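Long-range contacts in uncharacterized protein 14 (Sulfolobus islandicus filamentous virus, PDB 2H36), which is of unknown function but belongs to the AcrID1 family, named after an inhibitor of CRISPR-Cas immunity, and so may counter host antiviral defence: residues 43-48 against 98-103; 48-53 against 92-97; 87-92 against 103-108. All coordinates share one frame; numbering follows the deposited sequence.

Contact 1: residues 43-48 against 98-103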
# COMPACT_ATOMS: atom_id res chain seq x y z
N LYS A 43 4.92 10.12 10.14
CA LYS A 43 5.43 11.47 10.42
C LYS A 43 5.82 11.95 9.02
O LYS A 43 5.21 12.87 8.45
CB LYS A 43 6.59 11.40 11.42
CG LYS A 43 7.11 12.74 11.95
CD LYS A 43 8.28 12.55 12.94
CE LYS A 43 7.81 12.06 14.32
NZ LYS A 43 8.95 11.68 15.22
N ASP A 44 6.79 11.21 8.44
CA ASP A 44 7.29 11.51 7.11
C ASP A 44 6.45 10.52 6.30
O ASP A 44 6.33 9.36 6.70
CB ASP A 44 8.80 11.31 6.99
CG ASP A 44 9.56 12.02 8.10
OD1 ASP A 44 9.44 13.26 8.22
OD2 ASP A 44 10.27 11.31 8.87
N PRO A 45 5.86 10.98 5.18
CA PRO A 45 5.00 10.10 4.40
C PRO A 45 5.79 9.05 3.62
O PRO A 45 6.94 9.29 3.25
CB PRO A 45 4.28 11.06 3.45
CG PRO A 45 5.23 12.18 3.29
CD PRO A 45 5.88 12.34 4.63
N LEU A 46 5.19 7.88 3.41
CA LEU A 46 5.85 6.79 2.73
C LEU A 46 5.70 6.97 1.24
O LEU A 46 4.62 6.72 0.70
CB LEU A 46 5.25 5.47 3.14
CG LEU A 46 6.05 4.28 2.63
CD1 LEU A 46 7.09 3.91 3.66
CD2 LEU A 46 5.14 3.10 2.37
N LYS A 47 6.77 7.41 0.58
CA LYS A 47 6.82 7.68 -0.87
C LYS A 47 6.59 6.38 -1.63
O LYS A 47 6.96 5.31 -1.17
CB LYS A 47 8.16 8.33 -1.22
CG LYS A 47 8.26 8.94 -2.60
CD LYS A 47 9.72 9.31 -2.85
CE LYS A 47 9.88 10.25 -4.03
NZ LYS A 47 11.12 11.08 -3.93
N VAL A 48 5.86 6.50 -2.77
CA VAL A 48 5.53 5.31 -3.51
C VAL A 48 5.10 5.69 -4.92
O VAL A 48 4.58 6.77 -5.14
CB VAL A 48 4.41 4.62 -2.66
CG1 VAL A 48 3.05 4.55 -3.38
CG2 VAL A 48 4.86 3.27 -2.18
N LYS A 98 3.81 10.41 -7.93
CA LYS A 98 4.47 9.76 -6.79
C LYS A 98 3.48 9.99 -5.66
O LYS A 98 3.05 11.11 -5.41
CB LYS A 98 5.87 10.22 -6.35
CG LYS A 98 6.74 10.93 -7.38
CD LYS A 98 7.08 10.07 -8.58
CE LYS A 98 7.34 11.03 -9.78
NZ LYS A 98 7.19 10.25 -11.08
N ILE A 99 3.13 8.92 -4.97
CA ILE A 99 2.12 8.96 -3.92
C ILE A 99 2.78 8.98 -2.55
O ILE A 99 3.60 8.13 -2.22
CB ILE A 99 1.15 7.77 -4.08
CG1 ILE A 99 0.50 7.86 -5.46
CG2 ILE A 99 0.13 7.73 -2.94
CD1 ILE A 99 -0.45 6.76 -5.75
N TYR A 100 2.42 9.99 -1.76
CA TYR A 100 2.99 10.21 -0.43
C TYR A 100 1.93 9.88 0.60
O TYR A 100 1.09 10.72 0.91
CB TYR A 100 3.46 11.66 -0.27
CG TYR A 100 4.58 12.04 -1.21
CD1 TYR A 100 4.30 12.53 -2.48
CD2 TYR A 100 5.92 11.89 -0.83
CE1 TYR A 100 5.32 12.88 -3.36
CE2 TYR A 100 6.95 12.24 -1.71
CZ TYR A 100 6.64 12.73 -2.98
OH TYR A 100 7.63 13.08 -3.87
N ILE A 101 1.99 8.64 1.10
CA ILE A 101 1.04 8.13 2.09
C ILE A 101 1.34 8.70 3.47
O ILE A 101 2.44 8.52 4.00
CB ILE A 101 1.10 6.59 2.20
CG1 ILE A 101 0.77 5.96 0.84
CG2 ILE A 101 0.17 6.07 3.31
CD1 ILE A 101 1.30 4.55 0.67
N TYR A 102 0.35 9.36 4.05
CA TYR A 102 0.47 9.83 5.42
C TYR A 102 -0.18 8.88 6.42
O TYR A 102 0.19 8.86 7.59
CB TYR A 102 -0.10 11.23 5.56
CG TYR A 102 0.79 12.29 4.97
CD1 TYR A 102 0.74 12.60 3.60
CD2 TYR A 102 1.69 12.98 5.78
CE1 TYR A 102 1.57 13.58 3.06
CE2 TYR A 102 2.52 13.97 5.24
CZ TYR A 102 2.45 14.26 3.88
OH TYR A 102 3.28 15.24 3.37
N GLU A 103 -1.12 8.06 5.95
CA GLU A 103 -1.87 7.19 6.85
C GLU A 103 -2.65 5.98 6.32
O GLU A 103 -3.46 6.10 5.39
CB GLU A 103 -3.00 7.99 7.51
CG GLU A 103 -3.77 7.22 8.57
CD GLU A 103 -4.72 8.10 9.38
OE1 GLU A 103 -4.43 9.31 9.59
OE2 GLU A 103 -5.76 7.56 9.84

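Contact 2: residues 48-53 against 92-97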
# COMPACT_ATOMS: atom_id res chain seq x y z
N VAL A 48 5.86 6.50 -2.77
CA VAL A 48 5.53 5.31 -3.51
C VAL A 48 5.10 5.69 -4.92
O VAL A 48 4.58 6.77 -5.14
CB VAL A 48 4.41 4.62 -2.66
CG1 VAL A 48 3.05 4.55 -3.38
CG2 VAL A 48 4.86 3.27 -2.18
N THR A 49 5.33 4.82 -5.88
CA THR A 49 4.97 5.16 -7.25
C THR A 49 3.53 4.71 -7.48
O THR A 49 3.01 3.94 -6.68
CB THR A 49 5.93 4.54 -8.28
OG1 THR A 49 5.59 3.17 -8.50
CG2 THR A 49 7.34 4.62 -7.77
N GLU A 50 2.90 5.21 -8.54
CA GLU A 50 1.51 4.88 -8.84
C GLU A 50 1.31 3.36 -8.95
O GLU A 50 0.37 2.80 -8.37
CB GLU A 50 1.02 5.59 -10.11
CG GLU A 50 0.76 7.08 -9.94
CD GLU A 50 0.74 7.86 -11.27
OE1 GLU A 50 1.67 7.69 -12.11
OE2 GLU A 50 -0.20 8.67 -11.46
N GLU A 51 2.22 2.70 -9.66
CA GLU A 51 2.10 1.26 -9.85
C GLU A 51 2.49 0.49 -8.59
O GLU A 51 1.91 -0.56 -8.30
CB GLU A 51 2.71 0.78 -11.18
CG GLU A 51 4.22 0.74 -11.25
CD GLU A 51 4.66 -0.14 -12.41
OE1 GLU A 51 4.22 -1.31 -12.44
OE2 GLU A 51 5.44 0.32 -13.30
N GLU A 52 3.39 1.10 -7.78
CA GLU A 52 3.75 0.43 -6.53
C GLU A 52 2.46 0.42 -5.68
O GLU A 52 2.14 -0.58 -5.02
CB GLU A 52 4.85 1.20 -5.80
CG GLU A 52 6.25 0.62 -5.98
CD GLU A 52 7.35 1.53 -5.42
OE1 GLU A 52 7.05 2.43 -4.61
OE2 GLU A 52 8.53 1.34 -5.81
N TYR A 53 1.72 1.54 -5.72
CA TYR A 53 0.47 1.72 -4.99
C TYR A 53 -0.63 0.78 -5.47
O TYR A 53 -1.45 0.32 -4.68
CB TYR A 53 0.00 3.17 -5.12
CG TYR A 53 -1.25 3.55 -4.34
CD1 TYR A 53 -2.43 3.89 -5.00
CD2 TYR A 53 -1.25 3.59 -2.94
CE1 TYR A 53 -3.58 4.24 -4.30
CE2 TYR A 53 -2.39 3.94 -2.22
CZ TYR A 53 -3.56 4.27 -2.91
OH TYR A 53 -4.70 4.64 -2.21
N TYR A 92 -3.42 10.15 1.56
CA TYR A 92 -2.21 10.57 0.86
C TYR A 92 -2.22 11.77 -0.07
O TYR A 92 -3.21 12.04 -0.76
CB TYR A 92 -1.75 9.48 -0.12
CG TYR A 92 -2.62 9.30 -1.35
CD1 TYR A 92 -3.51 8.23 -1.45
CD2 TYR A 92 -2.53 10.18 -2.43
CE1 TYR A 92 -4.29 8.04 -2.58
CE2 TYR A 92 -3.32 10.01 -3.56
CZ TYR A 92 -4.19 8.94 -3.64
OH TYR A 92 -4.96 8.77 -4.76
N ARG A 93 -1.03 12.44 -0.10
CA ARG A 93 -0.89 13.58 -1.00
C ARG A 93 -0.16 12.95 -2.17
O ARG A 93 0.54 11.94 -2.02
CB ARG A 93 -0.05 14.71 -0.42
CG ARG A 93 -0.81 15.59 0.54
CD ARG A 93 0.14 16.44 1.33
NE ARG A 93 0.90 17.33 0.47
CZ ARG A 93 1.76 18.24 0.91
NH1 ARG A 93 1.98 18.38 2.21
NH2 ARG A 93 2.41 19.01 0.05
N LYS A 94 -0.34 13.54 -3.35
CA LYS A 94 0.24 13.00 -4.56
C LYS A 94 0.82 14.14 -5.36
O LYS A 94 0.11 15.08 -5.70
CB LYS A 94 -0.83 12.25 -5.36
CG LYS A 94 -0.39 11.84 -6.75
CD LYS A 94 -1.31 10.76 -7.29
CE LYS A 94 -0.91 10.47 -8.76
NZ LYS A 94 -1.53 9.13 -9.11
N GLU A 95 2.12 14.06 -5.63
CA GLU A 95 2.74 15.09 -6.45
C GLU A 95 4.03 14.88 -7.26
O GLU A 95 5.15 14.89 -6.71
CB GLU A 95 2.89 16.43 -5.68
CG GLU A 95 3.86 16.45 -4.48
CD GLU A 95 4.20 17.90 -4.09
OE1 GLU A 95 3.68 18.36 -3.05
OE2 GLU A 95 4.97 18.58 -4.85
N ASP A 96 4.00 14.35 -8.39
CA ASP A 96 2.82 13.94 -9.05
C ASP A 96 3.35 12.68 -9.64
O ASP A 96 4.54 12.54 -9.85
CB ASP A 96 1.97 14.88 -9.86
CG ASP A 96 0.56 14.41 -9.96
OD1 ASP A 96 0.39 13.19 -10.10
OD2 ASP A 96 -0.35 15.24 -9.88
N ASN A 97 2.36 11.71 -9.70
CA ASN A 97 2.84 10.40 -10.21
C ASN A 97 3.53 9.66 -9.03
O ASN A 97 3.67 8.42 -9.08
CB ASN A 97 3.47 10.17 -11.63
CG ASN A 97 3.43 11.42 -12.56
OD1 ASN A 97 2.62 12.34 -12.40
ND2 ASN A 97 4.31 11.41 -13.58

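Contact 3: residues 87-92 against 103-108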
# COMPACT_ATOMS: atom_id res chain seq x y z
N LYS A 87 -12.28 -3.24 4.90
CA LYS A 87 -11.98 -1.88 4.47
C LYS A 87 -10.56 -1.42 4.75
O LYS A 87 -10.15 -1.32 5.90
CB LYS A 87 -12.89 -0.87 5.18
CG LYS A 87 -14.38 -1.13 5.04
CD LYS A 87 -14.90 -0.55 3.76
CE LYS A 87 -16.30 -1.03 3.49
NZ LYS A 87 -16.84 -0.37 2.26
N LEU A 88 -9.82 -1.15 3.68
CA LEU A 88 -8.46 -0.63 3.77
C LEU A 88 -8.60 0.83 3.36
O LEU A 88 -9.33 1.14 2.43
CB LEU A 88 -7.51 -1.49 2.95
CG LEU A 88 -6.09 -0.97 2.76
CD1 LEU A 88 -5.35 -1.03 4.08
CD2 LEU A 88 -5.39 -1.79 1.70
N GLU A 89 -7.88 1.72 4.04
CA GLU A 89 -7.98 3.15 3.73
C GLU A 89 -6.64 3.87 3.75
O GLU A 89 -5.94 3.85 4.76
CB GLU A 89 -8.93 3.81 4.73
CG GLU A 89 -9.08 5.30 4.57
CD GLU A 89 -10.07 5.87 5.57
OE1 GLU A 89 -11.30 5.78 5.32
OE2 GLU A 89 -9.62 6.41 6.62
N PHE A 90 -6.29 4.52 2.63
CA PHE A 90 -5.04 5.30 2.54
C PHE A 90 -5.22 6.80 2.44
O PHE A 90 -5.88 7.29 1.51
CB PHE A 90 -4.26 4.96 1.28
CG PHE A 90 -3.79 3.53 1.21
CD1 PHE A 90 -4.59 2.54 0.66
CD2 PHE A 90 -2.52 3.19 1.66
CE1 PHE A 90 -4.15 1.23 0.58
CE2 PHE A 90 -2.08 1.88 1.57
CZ PHE A 90 -2.89 0.90 1.04
N THR A 91 -4.52 7.53 3.34
CA THR A 91 -4.64 8.98 3.32
C THR A 91 -3.34 9.39 2.65
O THR A 91 -2.27 9.00 3.10
CB THR A 91 -4.73 9.64 4.69
OG1 THR A 91 -5.95 9.25 5.31
CG2 THR A 91 -4.72 11.14 4.55
N TYR A 92 -3.42 10.15 1.56
CA TYR A 92 -2.21 10.57 0.86
C TYR A 92 -2.22 11.77 -0.07
O TYR A 92 -3.21 12.04 -0.76
CB TYR A 92 -1.75 9.48 -0.12
CG TYR A 92 -2.62 9.30 -1.35
CD1 TYR A 92 -3.51 8.23 -1.45
CD2 TYR A 92 -2.53 10.18 -2.43
CE1 TYR A 92 -4.29 8.04 -2.58
CE2 TYR A 92 -3.32 10.01 -3.56
CZ TYR A 92 -4.19 8.94 -3.64
OH TYR A 92 -4.96 8.77 -4.76
N GLU A 103 -1.12 8.06 5.95
CA GLU A 103 -1.87 7.19 6.85
C GLU A 103 -2.65 5.98 6.32
O GLU A 103 -3.46 6.10 5.39
CB GLU A 103 -3.00 7.99 7.51
CG GLU A 103 -3.77 7.22 8.57
CD GLU A 103 -4.72 8.10 9.38
OE1 GLU A 103 -4.43 9.31 9.59
OE2 GLU A 103 -5.76 7.56 9.84
N VAL A 104 -2.38 4.82 6.90
CA VAL A 104 -3.07 3.61 6.47
C VAL A 104 -3.89 3.07 7.64
O VAL A 104 -3.45 3.06 8.79
CB VAL A 104 -2.14 2.48 5.98
CG1 VAL A 104 -2.96 1.38 5.29
CG2 VAL A 104 -1.07 3.01 5.04
N GLN A 105 -5.08 2.58 7.31
CA GLN A 105 -6.01 2.11 8.29
C GLN A 105 -6.68 0.89 7.71
O GLN A 105 -6.94 0.83 6.51
CB GLN A 105 -7.03 3.20 8.50
CG GLN A 105 -7.77 3.15 9.79
CD GLN A 105 -8.31 4.50 10.12
OE1 GLN A 105 -8.59 5.30 9.21
NE2 GLN A 105 -8.44 4.79 11.41
N GLY A 106 -6.96 -0.09 8.57
CA GLY A 106 -7.68 -1.28 8.16
C GLY A 106 -8.73 -1.65 9.17
O GLY A 106 -8.56 -1.42 10.37
N TRP A 107 -9.83 -2.23 8.70
CA TRP A 107 -10.89 -2.74 9.58
C TRP A 107 -11.87 -3.61 8.79
O TRP A 107 -11.84 -3.63 7.55
CB TRP A 107 -11.60 -1.60 10.35
CG TRP A 107 -12.42 -0.67 9.50
CD1 TRP A 107 -13.77 -0.69 9.34
CD2 TRP A 107 -11.93 0.43 8.70
NE1 TRP A 107 -14.16 0.31 8.48
CE2 TRP A 107 -13.06 1.02 8.08
CE3 TRP A 107 -10.65 0.97 8.44
CZ2 TRP A 107 -12.95 2.11 7.21
CZ3 TRP A 107 -10.55 2.05 7.58
CH2 TRP A 107 -11.69 2.61 6.97
N ARG A 108 -12.71 -4.35 9.51
CA ARG A 108 -13.73 -5.21 8.91
C ARG A 108 -15.15 -4.78 9.32
O ARG A 108 -15.36 -4.31 10.43
CB ARG A 108 -13.48 -6.67 9.26
CG ARG A 108 -12.11 -7.18 8.88
CD ARG A 108 -11.88 -8.60 9.36
NE ARG A 108 -10.46 -8.95 9.34
CZ ARG A 108 -9.86 -9.60 8.34
NH1 ARG A 108 -10.55 -9.97 7.28
NH2 ARG A 108 -8.56 -9.88 8.40

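Contact 1: residues 43-48 against 98-103
Pro-45 sets its CB over one face of the Tyr-102 ring, 3.6 Å from the centroid and only 7° off the normal: a CH-pi contact over the centre of the face. The phenol reaches it because CG of Tyr-102 stands anti to the carbonyl carbon (chi1 -74°), which runs the ring alongside the proline. The same CB of Pro-45 also touches Tyr-100 CB at 3.9 Å. A rigid pyrrolidine suits this place, since it offers a broad apolar surface just after the chain has turned its corner at Lys-43 and Asp-44. From here residues 45-48 run antiparallel to 98-103 as neighbouring strands of one sheet. Leu-46 pairs with Ile-101 through two backbone bonds, Leu-46 N to Ile-101 O at 2.9 Å and Ile-101 N to Leu-46 O at 3.3 Å. Farther on, Ile-99 N donates to Val-48 O (2.6 Å), while the return bond is weak and bent. The tightly packed part is the buried trio Val-48, Ile-99 and Ile-101, branched aliphatics for a core where Tyr-53 also packs; Val-48 CG1 lies across Ile-99 CB at 3.8 Å. Leu-46, at the margin of this face, leans on helix 19-30. On the opposite face the Lys-47 end is looser and more open to solvent. There Lys-47 stretches out beside Tyr-100, its CG 3.7 Å from Tyr-100 CE2, so that the methylenes line the phenol and the ammonium end passes near its hydroxyl.

Contact 2: residues 48-53 against 92-97
Tyr-92 presents its CE1 to the hydroxyl of Tyr-53, with Tyr-92 CE1 3.4 Å from Tyr-53 OH. The two rings meet obliquely, centroids 5.4 Å apart and planes at 71°. With CG of Tyr-53 anti to the backbone N (chi1 -176°), the phenol is swung from helix 50-55 toward the sheet, where its OH hydrogen-bonds to Asp-74; a tyrosine suits the spot, apolar along the ring and polar at its buried end. Two residues on, Lys-94 sends out a fully extended chain that crosses the Glu-50 side chain at about a right angle. Its NZ forms a salt bridge to Glu-50 OE2 at 2.7 Å, on the anti lone pair. The helix that carries Glu-50 opens with a capping box: Thr-49 OG1 accepts from Glu-52 N, and Glu-52 OE1 accepts in return from Thr-49 N. An acidic residue fits this first turn, where backbone N-H groups probably favour negative charge. Past Asp-96, in the turn between strands 85-94 and 98-109, Asn-97 has a positive phi of 80°, a backbone shape that asparagine tolerates well. Its O takes a weak bond from Glu-50 N (3.3 Å), while its CB rests against Glu-50 OE1.

Contact 3: residues 87-92 against 103-108
Residues 87-92 and 103-108 run antiparallel, their directions 167° apart and their axes 4.7 Å from each other at the closest approach. Six backbone bonds join them, two at each of the hydrogen-bonded pairs Lys-87 with Trp-107, Glu-89 with Gln-105 and Thr-91 with Glu-103. The pairs between, Leu-88 with Gly-106 and Phe-90 with Val-104, are non-hydrogen-bonded, and CA-H...O contacts help to close the gaps, as from Gly-106 CA to Lys-87 O at 3.3 Å. These are the two arms of a beta hairpin, and partway along it a classic bulge sets both Tyr-102 and Glu-103 opposite Thr-91. One face of the pair is apolar. Val-104 is wedged between two neighbours: its CG1 touches Leu-88 CD1 at 3.6 Å and also lies over the ring face of Phe-90, 4.3 Å from the centroid, while its CG2 meets Phe-90 CD2 at 3.7 Å. Both methyls of the beta-branched valine are thus used, on the side that faces Phe-38, and Gly-106, with no side chain, lets the Leu-88 methyl lie close to the partner strand. The other face mixes polar and aromatic side chains. Chi1 of 67° puts CG of Trp-107 between its own N and carbonyl carbon, folding the indole back over the partner strand. Lys-87 CB lies over the six-membered ring, 3.7 Å from its centroid, as a CH-pi contact, and the lysine chain then bends away so that NZ bonds to Thr-77. Glu-89 OE1 approaches the ring edge in plane, 3.6 Å from Trp-107 CH2, and is itself bonded to Gln-75; Trp-107 NE1 finds its acceptor in Glu-109. Thr-91 and Glu-103 touch through their CB atoms, 3.7 Å apart.

In the fold
Strand 98-109 is the common spine: contact 1 pairs its first half with strand 45-49, and contact 3 pairs its second half with strand 85-94, their centres about 13 Å apart and Glu-103 belonging to both. Contact 2 lies about 8 Å from contact 1 and about 16 Å from contact 3, centre to centre, at the hairpin's turn. A probable hydrogen bond from Tyr-100 N to Arg-93 O (2.7 Å) ties contact 1 to contact 2, and another from Tyr-102 N to Thr-91 O (2.8 Å) ties it to contact 3. Tyr-53 links all three in the core: its CD1 packs on Ile-99 CD1 at 3.6 Å and its OH on Phe-90 CB at 3.5 Å. The three contacts lie in one antiparallel sheet and the helix that follows strand 45-49.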